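Local coordinates for protein processed glycerol phosphate lipoteichoic acid synthase 2 (Bacillus subtilis, PDB 2W8D) that belongs to the sulfatase family of the alkaline phosphatase clan and holds a magnesium ion in its alpha/beta domain, at residues 279-283 against 364-369; 304-308 against 334-338. All blocks are in the same frame, centred on the assembly; numbering follows the deposited sequence.

Contact 1: residues 279-283 against 364-369; sequences ITDYD and YDTKTG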
# COMPACT_ATOMS: atom_id res chain seq x y z
N ILE A 279 -12.04 3.33 -23.18
CA ILE A 279 -11.83 3.60 -21.76
C ILE A 279 -12.22 5.05 -21.53
O ILE A 279 -11.55 5.94 -22.02
CB ILE A 279 -10.34 3.39 -21.36
CG1 ILE A 279 -9.93 1.91 -21.42
CG2 ILE A 279 -10.03 3.98 -19.96
CD1 ILE A 279 -10.83 0.96 -20.66
N THR A 280 -13.30 5.29 -20.79
CA THR A 280 -13.67 6.67 -20.39
C THR A 280 -12.93 7.15 -19.10
O THR A 280 -12.22 6.37 -18.46
CB THR A 280 -15.19 6.78 -20.16
OG1 THR A 280 -15.59 5.84 -19.15
CG2 THR A 280 -15.98 6.49 -21.47
N ASP A 281 -13.11 8.40 -18.71
CA ASP A 281 -12.60 8.93 -17.41
C ASP A 281 -13.11 8.09 -16.26
O ASP A 281 -12.37 7.78 -15.34
CB ASP A 281 -13.11 10.35 -17.15
CG ASP A 281 -12.36 11.44 -17.92
OD1 ASP A 281 -11.24 11.21 -18.43
OD2 ASP A 281 -12.93 12.56 -18.01
N TYR A 282 -14.40 7.77 -16.31
CA TYR A 282 -15.05 6.93 -15.34
C TYR A 282 -14.36 5.54 -15.27
O TYR A 282 -14.07 5.08 -14.19
CB TYR A 282 -16.58 6.81 -15.64
CG TYR A 282 -17.21 5.65 -14.91
CD1 TYR A 282 -17.63 5.78 -13.58
CD2 TYR A 282 -17.31 4.39 -15.51
CE1 TYR A 282 -18.14 4.72 -12.89
CE2 TYR A 282 -17.83 3.27 -14.82
CZ TYR A 282 -18.24 3.45 -13.50
OH TYR A 282 -18.76 2.40 -12.76
N ASP A 283 -14.12 4.88 -16.41
CA ASP A 283 -13.51 3.53 -16.42
C ASP A 283 -12.12 3.59 -15.82
O ASP A 283 -11.78 2.78 -14.97
CB ASP A 283 -13.43 2.91 -17.82
CG ASP A 283 -14.78 2.79 -18.52
OD1 ASP A 283 -15.79 2.48 -17.85
OD2 ASP A 283 -14.84 2.98 -19.77
N TYR A 364 -20.24 10.83 -11.61
CA TYR A 364 -20.84 9.67 -12.20
C TYR A 364 -21.41 8.82 -11.10
O TYR A 364 -20.91 8.85 -9.96
CB TYR A 364 -19.80 8.86 -12.95
CG TYR A 364 -19.03 9.66 -13.97
CD1 TYR A 364 -19.39 9.66 -15.31
CD2 TYR A 364 -17.92 10.40 -13.59
CE1 TYR A 364 -18.67 10.40 -16.25
CE2 TYR A 364 -17.19 11.13 -14.52
CZ TYR A 364 -17.55 11.12 -15.83
OH TYR A 364 -16.81 11.86 -16.71
N ASP A 365 -22.45 8.06 -11.44
CA ASP A 365 -22.93 7.04 -10.53
C ASP A 365 -21.88 5.92 -10.46
O ASP A 365 -21.54 5.33 -11.47
CB ASP A 365 -24.28 6.48 -10.97
CG ASP A 365 -24.77 5.38 -10.05
OD1 ASP A 365 -25.09 5.68 -8.88
OD2 ASP A 365 -24.81 4.21 -10.50
N THR A 366 -21.37 5.66 -9.26
CA THR A 366 -20.32 4.67 -9.10
C THR A 366 -20.73 3.29 -9.64
O THR A 366 -19.94 2.66 -10.34
CB THR A 366 -19.88 4.53 -7.65
OG1 THR A 366 -19.17 5.71 -7.27
CG2 THR A 366 -18.91 3.34 -7.48
N LYS A 367 -21.95 2.87 -9.33
CA LYS A 367 -22.47 1.57 -9.80
C LYS A 367 -22.56 1.46 -11.33
O LYS A 367 -22.09 0.47 -11.89
CB LYS A 367 -23.85 1.27 -9.20
CG LYS A 367 -23.89 0.12 -8.15
CD LYS A 367 -23.90 0.67 -6.69
CE LYS A 367 -25.34 0.99 -6.20
NZ LYS A 367 -25.39 2.16 -5.26
N THR A 368 -23.14 2.48 -11.99
CA THR A 368 -23.51 2.33 -13.39
C THR A 368 -22.62 3.07 -14.39
O THR A 368 -22.70 2.80 -15.59
CB THR A 368 -24.98 2.73 -13.62
OG1 THR A 368 -25.17 4.10 -13.27
CG2 THR A 368 -25.92 1.84 -12.81
N GLY A 369 -21.79 4.00 -13.92
CA GLY A 369 -21.07 4.93 -14.83
C GLY A 369 -21.88 6.06 -15.44
O GLY A 369 -21.33 6.91 -16.15
O HOH W 1 -14.68 13.28 -16.17
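Y282, in the first turn of helix 281-286, lies against G369 and Y364 where strand 362-365 of the five-stranded antiparallel sheet runs out into a turn. Two CH-pi contacts join the segments. The CA of G369 sits 3.4 Å from the centroid of the Y282 ring, over its face, and glycine suits a place where a ring lies so close to the backbone and phi is positive (76°). The CB of Y282 in turn stands over the Y364 ring, 4.0 Å from its centroid; the two rings themselves are inclined at 48°, neither stacked nor edge-to-face.

Polar bonds work at the ends of the tyrosines. With CG anti to the backbone N (chi1 164°), Y282 reaches across to give its OH to the carbonyl O of T366, 2.7 Å away at the ring edge. Y364 OH donates to a water that in turn donates to D281 OD2.

Each partner is also braced from within. T280 and D283 form a capping box that starts the helix. Opposite, D365 makes an Asx motif: its OD2 is gripped from opposite faces of the carboxylate plane by T368 N and T368 OG1, each 2.8 Å away.

Contact 2: residues 304-308 against 334-338; sequences VHKYA and DILSK
K306 reaches over to the turn at I335-S337 and ends on its carbonyls. K306 NZ donates to I335 O at 3.1 Å, in the carbonyl plane with a C=O...N angle of 158°, and more weakly to S337 O. Lysine suits this place because its long apolar chain, extended beyond CG, spans the gap: K306 CD passes 3.6 Å from I335 O, and the ammonium at its end can then serve the carbonyls.

Beside this polar link, apolar groups meet. The CD1 of I335 packs 3.7 Å from A308 CB, and its CG2 branch, anti to the backbone N, faces V304 CG2 at 4.2 Å. The branched isoleucine thus meets both ends of 304-308, while the small methyl of A308 allows the two chains to approach closely, with the CA atoms of A308 and I335 6.7 Å apart. V304 CG1 also approaches L336 CD2, at the looser distance of 4.4 Å.

The second shell sets these groups in place. D334 to S337 is a type I beta turn, closed by S337 N to D334 O, and D334 OD1 adds an Asx turn by accepting from L336 N at 2.8 Å, from above the carboxylate plane. The other carboxylate oxygen of D334 is bonded to H319 of helix 313-320, and T316 of that helix takes the N-H of I335. On the other side A308 pairs through its backbone with strand 70-76 of the mixed central sheet, whose F72 packs on V304 and I335.

The turn therefore presents two carbonyl oxygens to one ammonium group. Their partial negative charges probably help to stabilise the lysine's positive charge beside a largely buried apolar cluster, as may E342, against which the K306 side chain also packs.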
# COMPACT_ATOMS: atom_id res chain seq x y z
N VAL A 304 -13.79 -8.57 2.00
CA VAL A 304 -14.57 -7.35 2.32
C VAL A 304 -14.74 -6.37 1.15
O VAL A 304 -13.78 -6.12 0.42
CB VAL A 304 -14.19 -6.70 3.72
CG1 VAL A 304 -13.06 -7.43 4.41
CG2 VAL A 304 -13.97 -5.23 3.63
N HIS A 305 -15.96 -5.85 0.96
CA HIS A 305 -16.30 -5.01 -0.21
C HIS A 305 -16.39 -3.52 0.10
O HIS A 305 -16.72 -2.70 -0.78
CB HIS A 305 -17.60 -5.48 -0.89
CG HIS A 305 -17.62 -6.95 -1.14
ND1 HIS A 305 -16.66 -7.58 -1.91
CD2 HIS A 305 -18.44 -7.92 -0.68
CE1 HIS A 305 -16.89 -8.88 -1.91
NE2 HIS A 305 -17.97 -9.11 -1.19
N LYS A 306 -16.12 -3.17 1.34
CA LYS A 306 -16.07 -1.77 1.72
C LYS A 306 -15.03 -1.00 0.90
O LYS A 306 -13.91 -1.46 0.72
CB LYS A 306 -15.71 -1.66 3.20
CG LYS A 306 -16.79 -2.19 4.14
CD LYS A 306 -16.43 -1.78 5.54
CE LYS A 306 -17.28 -2.48 6.59
NZ LYS A 306 -16.63 -2.21 7.91
N TYR A 307 -15.42 0.16 0.40
CA TYR A 307 -14.51 1.12 -0.24
C TYR A 307 -13.48 1.57 0.79
O TYR A 307 -13.83 1.76 1.95
CB TYR A 307 -15.32 2.28 -0.84
CG TYR A 307 -15.96 1.87 -2.15
CD1 TYR A 307 -16.89 0.83 -2.22
CD2 TYR A 307 -15.59 2.49 -3.33
CE1 TYR A 307 -17.45 0.43 -3.46
CE2 TYR A 307 -16.14 2.12 -4.55
CZ TYR A 307 -17.04 1.11 -4.62
OH TYR A 307 -17.51 0.81 -5.86
N ALA A 308 -12.21 1.66 0.38
CA ALA A 308 -11.09 1.98 1.26
C ALA A 308 -9.91 2.48 0.45
O ALA A 308 -9.78 2.14 -0.71
CB ALA A 308 -10.67 0.72 2.07
N ASP A 334 -9.88 2.60 10.04
CA ASP A 334 -9.85 1.13 10.12
C ASP A 334 -10.95 0.53 9.25
O ASP A 334 -12.14 0.77 9.47
CB ASP A 334 -10.01 0.71 11.58
CG ASP A 334 -10.14 -0.81 11.77
OD1 ASP A 334 -9.99 -1.61 10.84
OD2 ASP A 334 -10.40 -1.22 12.90
N ILE A 335 -10.55 -0.26 8.26
CA ILE A 335 -11.50 -0.86 7.34
C ILE A 335 -12.44 -1.83 8.05
O ILE A 335 -13.60 -1.94 7.68
CB ILE A 335 -10.80 -1.54 6.11
CG1 ILE A 335 -9.77 -0.59 5.51
CG2 ILE A 335 -11.81 -1.91 5.02
CD1 ILE A 335 -8.78 -1.24 4.54
N LEU A 336 -11.95 -2.51 9.09
CA LEU A 336 -12.79 -3.49 9.78
C LEU A 336 -13.76 -2.85 10.76
O LEU A 336 -14.60 -3.53 11.30
CB LEU A 336 -11.94 -4.58 10.48
CG LEU A 336 -11.02 -5.29 9.47
CD1 LEU A 336 -10.13 -6.33 10.14
CD2 LEU A 336 -11.86 -5.89 8.32
N SER A 337 -13.63 -1.55 10.98
CA SER A 337 -14.53 -0.83 11.88
C SER A 337 -15.95 -0.72 11.33
O SER A 337 -16.14 -0.47 10.13
CB SER A 337 -14.00 0.58 12.14
OG SER A 337 -14.95 1.34 12.86
N LYS A 338 -16.94 -0.87 12.21
CA LYS A 338 -18.34 -0.69 11.80
C LYS A 338 -18.60 0.69 11.19
O LYS A 338 -19.34 0.81 10.22
CB LYS A 338 -19.31 -0.95 12.97
CG LYS A 338 -19.79 -2.40 13.12
CD LYS A 338 -18.85 -3.20 14.03
CE LYS A 338 -19.54 -4.40 14.72
NZ LYS A 338 -19.58 -5.63 13.87

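How the contacts relate
From the N terminus, the chain first passes 279-283, where helix 281-286 begins, and then strand 292-296 of the large mixed sheet. It reaches 304-308, between two short strands that pair with strand 70-76, and runs through helix 313-320 to the turn at 334-338, closing the shorter loop of contact 2. Only after the small antiparallel sheet is well under way does 364-369 come back to helix 281-286 and close contact 1, so the shorter loop lies wholly within the longer. Contact 2 fastens the turn after helix 313-320 to the central sheet; contact 1 fastens the small sheet to helix 281-286. Their centres are about 22 Å apart, yet they touch: T366 CG2 packs 3.3 Å from Y307 OH.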